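Local coordinates for protein glutamyl-tRNA(Gln) amidotransferase subunit F, mitochondrial (Saccharomyces cerevisiae, PDB 4N0H) that serves as a GatC-like subunit of a mitochondrial amidotransferase, an extended chain whose short helices pack against its partner subunits, at residues Gln71-Leu74 with Ala75-Ser79; Val51-Leu54 with Leu55-Gly59. One frame throughout, in Å; residues are numbered along the deposited sequence.

Overall arrangement
Two helices that follow each other in the chain each supply a sample of how side chains one turn apart meet. Contact 2 lies in helix 48-57 and its C-terminal end, contact 1 in helix 67-81; their centres are about 15 Å apart, and each lies about 18 Å from the centre of the chain. They touch through packing: Leu74 CD2 approaches Leu54 CD2 at 3.9 Å, and Gln71 CG lies 3.7 Å from Val51 CG2. Contact 1 is the more open, whereas contact 2 is mostly buried. Aliphatic groups thus meet between the two consecutive helices, and another protein chain packs against residues of both, among them Leu54 and Leu74.

Contact 1: Gln71-Leu74 with Ala75-Ser79; sequences QMRL and AKQLS
Leu74 and Leu78, one helical turn apart, form the tight side of this contact. Their side chains slant across each other, Leu74 CG lying 4.2 Å from Leu78 CD1, while Leu78 CG rests 3.2 Å from Leu74 O. That same carbonyl accepts the Leu78 N-H at 2.8 Å, one of four successive i to i+4 backbone bonds here. Gln77 brings its amide back over the preceding turn: with CG beside the backbone N (chi1 -71°), OE1 comes within 3.5 Å of Leu74 CD1. The other amide atom, NE2, lies 4.1 Å from Arg73 CG. Arg73 and Gln77 run alongside each other in the same direction, their guanidinium and amide planes turned 77° apart, with Gln77 NE2 at the edge of the guanidinium, near its plane.

Looser packing marks the exposed side, where Lys76 touches Met72 O through CG at 3.4 Å before its extended chain leads away. Beyond it Ser79 OG donates to Lys76 O at 2.7 Å. Gln71 NE2 is hydrogen-bonded to Pro46 O in the loop before helix 48-57, and Leu74 leans on that helix itself; a neighbouring subunit packs against Arg73, Leu74, Gln77 and Leu78.

Contact 2: Val51-Leu54 with Leu55-Gly59; sequences VKKL and LRLSG
Ser58 grips Leu54 O twice at the C-terminal end of helix 48-57. The hydroxyl OG donates to Leu54 O at 2.7 Å and the backbone N of Ser58 to the same oxygen at 3.0 Å, the two donors arriving from opposite faces of the carbonyl plane. The rotamer makes this possible: chi1 of -56° sets OG beside the backbone N, folded back along the last turn. Ser58 OG also bonds to a polar side chain of another protein chain, so the hydroxyl links the helix end to a neighbouring subunit. Gly59 then leaves helical geometry with positive phi in a Schellman motif.

Further back, Leu57 N donates to Lys53 O at 3.0 Å in a nearly straight bond (163°). This oxygen also lies over one face of the Arg56 guanidinium, displaced toward its rim. Arg56 bends at chi3 (57°), which turns its end back along the helix and places NH2 3.3 Å from Lys53 CG, against the aliphatic part of the lysine. Lys53 crosses Leu57 at a slant, CE to CD1 at 4.0 Å. Leu57 CD1 makes a more distant apolar contact with Leu54 CD1 at 4.5 Å, and Leu57 also packs on Arg284 of Glutamyl-tRNA(Gln) amidotransferase subunit B.

In a separate apolar patch Val51 and Leu55 run alongside each other, with Val51 CG1 3.9 Å from Leu55 CD1, and loop residues Leu60, Leu62 and Ala65 touch Leu55.

The long basic side chains thus contribute their aliphatic parts to packing. Lys53 NZ and Arg56 NH2 stay 6.3 Å apart, so these like charges probably repel only mildly, and the buried serine bonds both back to Leu54 O and outward to another protein chain.

Contact 1: Gln71-Leu74 with Ala75-Ser79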
# COMPACT_ATOMS: atom_id res chain seq x y z
N GLN C 71 -16.91 -20.54 -0.91
CA GLN C 71 -17.61 -20.34 -2.18
C GLN C 71 -18.81 -19.41 -2.03
O GLN C 71 -19.01 -18.51 -2.84
CB GLN C 71 -18.09 -21.68 -2.75
CG GLN C 71 -17.02 -22.51 -3.43
CD GLN C 71 -17.54 -23.85 -3.89
OE1 GLN C 71 -17.72 -24.77 -3.09
NE2 GLN C 71 -17.81 -23.97 -5.19
N MET C 72 -19.61 -19.66 -0.99
CA MET C 72 -20.82 -18.89 -0.74
C MET C 72 -20.50 -17.44 -0.43
O MET C 72 -21.05 -16.52 -1.04
CB MET C 72 -21.61 -19.50 0.42
CG MET C 72 -23.02 -19.96 0.09
SD MET C 72 -23.08 -21.60 -0.67
CE MET C 72 -22.97 -21.20 -2.41
N ARG C 73 -19.62 -17.24 0.54
CA ARG C 73 -19.23 -15.90 0.99
C ARG C 73 -18.65 -15.09 -0.16
O ARG C 73 -19.02 -13.94 -0.37
CB ARG C 73 -18.23 -16.00 2.13
CG ARG C 73 -17.91 -14.67 2.80
CD ARG C 73 -16.83 -14.82 3.85
NE ARG C 73 -15.56 -15.26 3.27
CZ ARG C 73 -15.01 -16.45 3.47
NH1 ARG C 73 -15.61 -17.33 4.26
NH2 ARG C 73 -13.85 -16.75 2.90
N LEU C 74 -17.73 -15.71 -0.90
CA LEU C 74 -17.10 -15.08 -2.05
C LEU C 74 -18.13 -14.73 -3.12
O LEU C 74 -18.06 -13.67 -3.73
CB LEU C 74 -16.02 -16.01 -2.61
CG LEU C 74 -14.95 -15.49 -3.56
CD1 LEU C 74 -14.28 -14.23 -3.00
CD2 LEU C 74 -13.91 -16.57 -3.79
N ALA C 75 -19.10 -15.62 -3.33
CA ALA C 75 -20.17 -15.38 -4.28
C ALA C 75 -20.94 -14.11 -3.94
O ALA C 75 -21.24 -13.30 -4.83
CB ALA C 75 -21.12 -16.58 -4.34
N LYS C 76 -21.26 -13.93 -2.67
CA LYS C 76 -21.97 -12.74 -2.20
C LYS C 76 -21.10 -11.50 -2.37
O LYS C 76 -21.58 -10.46 -2.82
CB LYS C 76 -22.38 -12.89 -0.74
CG LYS C 76 -23.34 -14.04 -0.48
CD LYS C 76 -23.74 -14.10 0.99
CE LYS C 76 -24.77 -15.19 1.23
NZ LYS C 76 -25.21 -15.23 2.66
N GLN C 77 -19.83 -11.62 -1.99
CA GLN C 77 -18.90 -10.51 -2.11
C GLN C 77 -18.77 -10.06 -3.56
O GLN C 77 -18.82 -8.87 -3.85
CB GLN C 77 -17.53 -10.90 -1.56
CG GLN C 77 -17.49 -11.06 -0.05
CD GLN C 77 -16.20 -11.69 0.44
OE1 GLN C 77 -15.58 -12.48 -0.27
NE2 GLN C 77 -15.79 -11.35 1.65
N LEU C 78 -18.60 -11.02 -4.46
CA LEU C 78 -18.43 -10.72 -5.87
C LEU C 78 -19.68 -10.11 -6.49
O LEU C 78 -19.59 -9.23 -7.34
CB LEU C 78 -17.99 -11.96 -6.64
CG LEU C 78 -16.59 -12.47 -6.29
CD1 LEU C 78 -16.24 -13.71 -7.12
CD2 LEU C 78 -15.57 -11.37 -6.48
N SER C 79 -20.85 -10.58 -6.08
CA SER C 79 -22.09 -10.01 -6.60
C SER C 79 -22.22 -8.55 -6.18
O SER C 79 -22.76 -7.73 -6.93
CB SER C 79 -23.31 -10.82 -6.14
OG SER C 79 -23.50 -10.72 -4.74

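Contact 2: Val51-Leu54 with Leu55-Gly59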
# COMPACT_ATOMS: atom_id res chain seq x y z
N VAL C 51 -11.43 -21.89 -5.38
CA VAL C 51 -11.19 -21.59 -3.97
C VAL C 51 -9.86 -22.17 -3.49
O VAL C 51 -9.11 -21.51 -2.78
CB VAL C 51 -12.36 -22.08 -3.08
CG1 VAL C 51 -11.97 -22.06 -1.61
CG2 VAL C 51 -13.60 -21.22 -3.31
N LYS C 52 -9.58 -23.41 -3.90
CA LYS C 52 -8.31 -24.04 -3.55
C LYS C 52 -7.13 -23.27 -4.12
O LYS C 52 -6.11 -23.09 -3.45
CB LYS C 52 -8.29 -25.50 -4.00
CG LYS C 52 -9.30 -26.38 -3.27
CD LYS C 52 -9.16 -27.84 -3.65
CE LYS C 52 -10.17 -28.70 -2.90
NZ LYS C 52 -10.07 -30.14 -3.28
N LYS C 53 -7.28 -22.81 -5.36
CA LYS C 53 -6.27 -21.96 -5.98
C LYS C 53 -6.07 -20.68 -5.17
O LYS C 53 -4.94 -20.27 -4.90
CB LYS C 53 -6.66 -21.60 -7.42
CG LYS C 53 -5.70 -20.63 -8.09
CD LYS C 53 -6.19 -20.19 -9.46
CE LYS C 53 -6.38 -18.68 -9.51
NZ LYS C 53 -6.44 -18.15 -10.90
N LEU C 54 -7.18 -20.06 -4.78
CA LEU C 54 -7.15 -18.82 -4.00
C LEU C 54 -6.48 -19.01 -2.63
O LEU C 54 -5.72 -18.16 -2.18
CB LEU C 54 -8.57 -18.27 -3.82
CG LEU C 54 -8.97 -17.01 -4.58
CD1 LEU C 54 -7.92 -16.56 -5.58
CD2 LEU C 54 -10.32 -17.20 -5.26
N LEU C 55 -6.77 -20.13 -1.98
CA LEU C 55 -6.17 -20.44 -0.68
C LEU C 55 -4.66 -20.62 -0.78
O LEU C 55 -3.91 -20.26 0.13
CB LEU C 55 -6.81 -21.70 -0.08
CG LEU C 55 -8.25 -21.57 0.44
CD1 LEU C 55 -8.90 -22.94 0.60
CD2 LEU C 55 -8.29 -20.79 1.75
N ARG C 56 -4.21 -21.18 -1.90
CA ARG C 56 -2.79 -21.38 -2.16
C ARG C 56 -2.07 -20.05 -2.40
O ARG C 56 -1.00 -19.80 -1.85
CB ARG C 56 -2.61 -22.32 -3.35
CG ARG C 56 -1.25 -22.22 -4.03
CD ARG C 56 -1.06 -23.32 -5.06
NE ARG C 56 -2.10 -23.31 -6.09
CZ ARG C 56 -2.07 -22.57 -7.19
NH1 ARG C 56 -1.04 -21.75 -7.41
NH2 ARG C 56 -3.06 -22.63 -8.07
N LEU C 57 -2.67 -19.19 -3.21
CA LEU C 57 -2.10 -17.88 -3.49
C LEU C 57 -2.08 -17.01 -2.24
O LEU C 57 -1.24 -16.14 -2.09
CB LEU C 57 -2.88 -17.18 -4.61
CG LEU C 57 -2.80 -17.87 -5.97
CD1 LEU C 57 -3.71 -17.19 -6.98
CD2 LEU C 57 -1.36 -17.89 -6.47
N SER C 58 -3.03 -17.27 -1.34
CA SER C 58 -3.13 -16.53 -0.09
C SER C 58 -2.22 -17.12 0.99
O SER C 58 -2.13 -16.58 2.10
CB SER C 58 -4.58 -16.52 0.41
OG SER C 58 -5.45 -15.99 -0.57
N GLY C 59 -1.57 -18.23 0.67
CA GLY C 59 -0.70 -18.91 1.62
C GLY C 59 -1.49 -19.33 2.85
O GLY C 59 -1.05 -19.13 3.98